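Local coordinates for protein putative aldehyde dehydrogenase (Burkholderia cenocepacia, PDB 4YWE) that probably oxidises aldehydes to carboxylic acids with NAD or NADP as acceptor, as an aldehyde dehydrogenase family member, and binds calcium and magnesium ions, at residues A97-K102 / E184-S189. Numbering follows the deposited sequence.
Sequences ARDTGK and EDACLS. With CA (calcium ion), chain K.
Asp99 and Asp185 share a calcium ion that bridges the end of helix 89-100 and the loop leading into helix 188-200. Asp99 grips the metal twice, through its backbone O and through OD1 at 2.5 Å, whereas Asp185 gives its carbonyl O at 2.6 Å. Two waters and the carbonyl O of Val32 are also ligands. An aspartate suits this place because its short arm, with CG anti to the backbone N (chi1 -163°), carries one oxygen to calcium and the other to the neighbouring helix.

That second oxygen, OD2, accepts two backbone hydrogen bonds at the start of helix 188-200. The bond from Leu188 N to Asp99 OD2 is 3.1 Å long and nearly straight, arriving almost in line with the C-O bond. Cys187 N, at the N-cap, is 2.9 Å from Asp99 OD2. It comes in on the syn side, 30° out of the carboxylate plane, and its bond is clearly bent. A water donates to OD2 and accepts from Ser189 N.

Apolar contact is slight: Thr100 CG2 meets Ala186 CB at 3.7 Å, the small alanine allowing the close backbone approach, while Thr100 OG1 bonds back to Glu96 O.

One buried carboxylate thus couples a cation to a helix N-terminus, and both would be expected to stabilise its negative charge.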
ATOM      1  N   ALA A  97     -29.712  23.930  10.207  1.00 23.31           N
ATOM      2  CA  ALA A  97     -31.102  23.507  10.352  1.00 23.42           C
ATOM      3  C   ALA A  97     -32.075  24.565   9.842  1.00 23.72           C
ATOM      4  O   ALA A  97     -33.105  24.242   9.255  1.00 20.83           O
ATOM      5  CB  ALA A  97     -31.404  23.179  11.804  1.00 21.86           C
ATOM      6  N   ARG A  98     -31.739  25.829  10.072  1.00 26.23           N
ATOM      7  CA  ARG A  98     -32.588  26.941   9.659  1.00 27.28           C
ATOM      8  C   ARG A  98     -32.578  27.108   8.142  1.00 26.96           C
ATOM      9  O   ARG A  98     -33.561  27.551   7.545  1.00 27.95           O
ATOM     10  CB  ARG A  98     -32.125  28.234  10.336  1.00 29.24           C
ATOM     11  CG  ARG A  98     -33.024  29.436  10.103  1.00 33.60           C
ATOM     12  CD  ARG A  98     -32.497  30.651  10.853  1.00 37.03           C
ATOM     13  NE  ARG A  98     -33.385  31.803  10.738  1.00 39.72           N
ATOM     14  CZ  ARG A  98     -33.092  33.018  11.190  1.00 40.81           C
ATOM     15  NH1 ARG A  98     -31.928  33.243  11.784  1.00 38.74           N
ATOM     16  NH2 ARG A  98     -33.961  34.008  11.043  1.00 41.75           N
ATOM     17  N   ASP A  99     -31.461  26.735   7.528  1.00 24.13           N
ATOM     18  CA  ASP A  99     -31.238  26.973   6.108  1.00 24.43           C
ATOM     19  C   ASP A  99     -31.666  25.780   5.252  1.00 24.63           C
ATOM     20  O   ASP A  99     -32.189  25.952   4.152  1.00 25.88           O
ATOM     21  CB  ASP A  99     -29.760  27.300   5.867  1.00 25.11           C
ATOM     22  CG  ASP A  99     -29.513  27.949   4.521  1.00 30.51           C
ATOM     23  OD1 ASP A  99     -30.494  28.328   3.849  1.00 30.24           O
ATOM     24  OD2 ASP A  99     -28.331  28.096   4.143  1.00 32.13           O
ATOM     25  N   THR A 100     -31.447  24.573   5.763  1.00 23.31           N
ATOM     26  CA  THR A 100     -31.767  23.359   5.018  1.00 21.01           C
ATOM     27  C   THR A 100     -33.133  22.801   5.400  1.00 23.08           C
ATOM     28  O   THR A 100     -33.803  22.169   4.582  1.00 26.88           O
ATOM     29  CB  THR A 100     -30.713  22.263   5.243  1.00 18.88           C
ATOM     30  OG1 THR A 100     -30.808  21.783   6.589  1.00 22.27           O
ATOM     31  CG2 THR A 100     -29.317  22.808   4.993  1.00 19.02           C
ATOM     32  N   GLY A 101     -33.534  23.024   6.648  1.00 21.78           N
ATOM     33  CA  GLY A 101     -34.832  22.580   7.123  1.00 23.32           C
ATOM     34  C   GLY A 101     -34.812  21.312   7.954  1.00 26.03           C
ATOM     35  O   GLY A 101     -35.833  20.920   8.521  1.00 29.13           O
ATOM     36  N   LYS A 102     -33.652  20.667   8.032  1.00 21.63           N
ATOM     37  CA  LYS A 102     -33.525  19.417   8.771  1.00 24.63           C
ATOM     38  C   LYS A 102     -33.679  19.645  10.274  1.00 26.00           C
ATOM     39  O   LYS A 102     -33.383  20.732  10.773  1.00 29.68           O
ATOM     40  CB  LYS A 102     -32.178  18.749   8.467  1.00 26.22           C
ATOM     41  CG  LYS A 102     -30.960  19.538   8.918  1.00 28.17           C
ATOM     42  CD  LYS A 102     -29.677  18.865   8.450  1.00 25.39           C
ATOM     43  CE  LYS A 102     -29.619  18.797   6.933  1.00 23.88           C
ATOM     44  NZ  LYS A 102     -28.463  17.997   6.444  1.00 21.68           N
ATOM     45  N   GLU A 184     -27.346  27.522  -3.784  1.00 19.16           N
ATOM     46  CA  GLU A 184     -28.098  28.748  -3.539  1.00 20.36           C
ATOM     47  C   GLU A 184     -29.267  28.524  -2.583  1.00 21.37           C
ATOM     48  O   GLU A 184     -29.774  29.470  -1.979  1.00 22.19           O
ATOM     49  CB  GLU A 184     -28.611  29.333  -4.859  1.00 21.74           C
ATOM     50  CG  GLU A 184     -29.430  28.368  -5.708  1.00 25.03           C
ATOM     51  CD  GLU A 184     -28.576  27.549  -6.664  1.00 30.54           C
ATOM     52  OE1 GLU A 184     -27.508  27.056  -6.245  1.00 35.39           O
ATOM     53  OE2 GLU A 184     -28.972  27.404  -7.840  1.00 30.79           O
ATOM     54  N   ASP A 185     -29.691  27.273  -2.446  1.00 19.82           N
ATOM     55  CA  ASP A 185     -30.824  26.949  -1.585  1.00 22.04           C
ATOM     56  C   ASP A 185     -30.401  26.770  -0.129  1.00 21.39           C
ATOM     57  O   ASP A 185     -31.228  26.878   0.774  1.00 19.93           O
ATOM     58  CB  ASP A 185     -31.532  25.693  -2.095  1.00 26.17           C
ATOM     59  CG  ASP A 185     -32.379  25.963  -3.326  1.00 26.08           C
ATOM     60  OD1 ASP A 185     -33.257  26.850  -3.258  1.00 22.69           O
ATOM     61  OD2 ASP A 185     -32.159  25.302  -4.362  1.00 28.68           O
ATOM     62  N   ALA A 186     -29.116  26.500   0.090  1.00 16.46           N
ATOM     63  CA  ALA A 186     -28.567  26.377   1.441  1.00 17.18           C
ATOM     64  C   ALA A 186     -27.041  26.406   1.419  1.00 19.55           C
ATOM     65  O   ALA A 186     -26.405  25.492   0.894  1.00 20.27           O
ATOM     66  CB  ALA A 186     -29.060  25.097   2.109  1.00 16.16           C
ATOM     67  N   CYS A 187     -26.454  27.453   1.995  1.00 26.56           N
ATOM     68  CA  CYS A 187     -25.000  27.582   2.007  1.00 21.72           C
ATOM     69  C   CYS A 187     -24.477  28.469   3.135  1.00 18.78           C
ATOM     70  O   CYS A 187     -23.285  28.773   3.184  1.00 23.68           O
ATOM     71  CB  CYS A 187     -24.508  28.130   0.666  1.00 19.56           C
ATOM     72  SG  CYS A 187     -25.105  29.786   0.251  1.00 22.54           S
ATOM     73  N   LEU A 188     -25.357  28.879   4.041  1.00 18.91           N
ATOM     74  CA  LEU A 188     -24.963  29.791   5.112  1.00 19.03           C
ATOM     75  C   LEU A 188     -24.002  29.138   6.104  1.00 18.16           C
ATOM     76  O   LEU A 188     -23.151  29.812   6.684  1.00 19.72           O
ATOM     77  CB  LEU A 188     -26.194  30.317   5.852  1.00 23.32           C
ATOM     78  CG  LEU A 188     -26.987  31.412   5.137  1.00 23.96           C
ATOM     79  CD1 LEU A 188     -28.051  31.992   6.058  1.00 21.71           C
ATOM     80  CD2 LEU A 188     -26.055  32.503   4.631  1.00 24.74           C
ATOM     81  N   SER A 189     -24.136  27.831   6.295  1.00 17.41           N
ATOM     82  CA  SER A 189     -23.263  27.111   7.214  1.00 21.08           C
ATOM     83  C   SER A 189     -21.828  27.105   6.701  1.00 18.20           C
ATOM     84  O   SER A 189     -20.886  27.299   7.469  1.00 19.55           O
ATOM     85  CB  SER A 189     -23.757  25.678   7.421  1.00 21.13           C
ATOM     86  OG  SER A 189     -23.673  24.931   6.220  1.00 25.25           O
TER
HETATM   87 CA    CA K 503     -32.620  27.907   2.681  1.00 57.24          CA
HETATM   88  O   HOH W   1     -26.461  26.707   5.711  1.00 27.43           O
HETATM   89  O   HOH W   2     -34.431  26.634   1.684  1.00 18.13           O
HETATM   90  O   HOH W   3     -32.686  29.419   0.635  1.00 25.34           O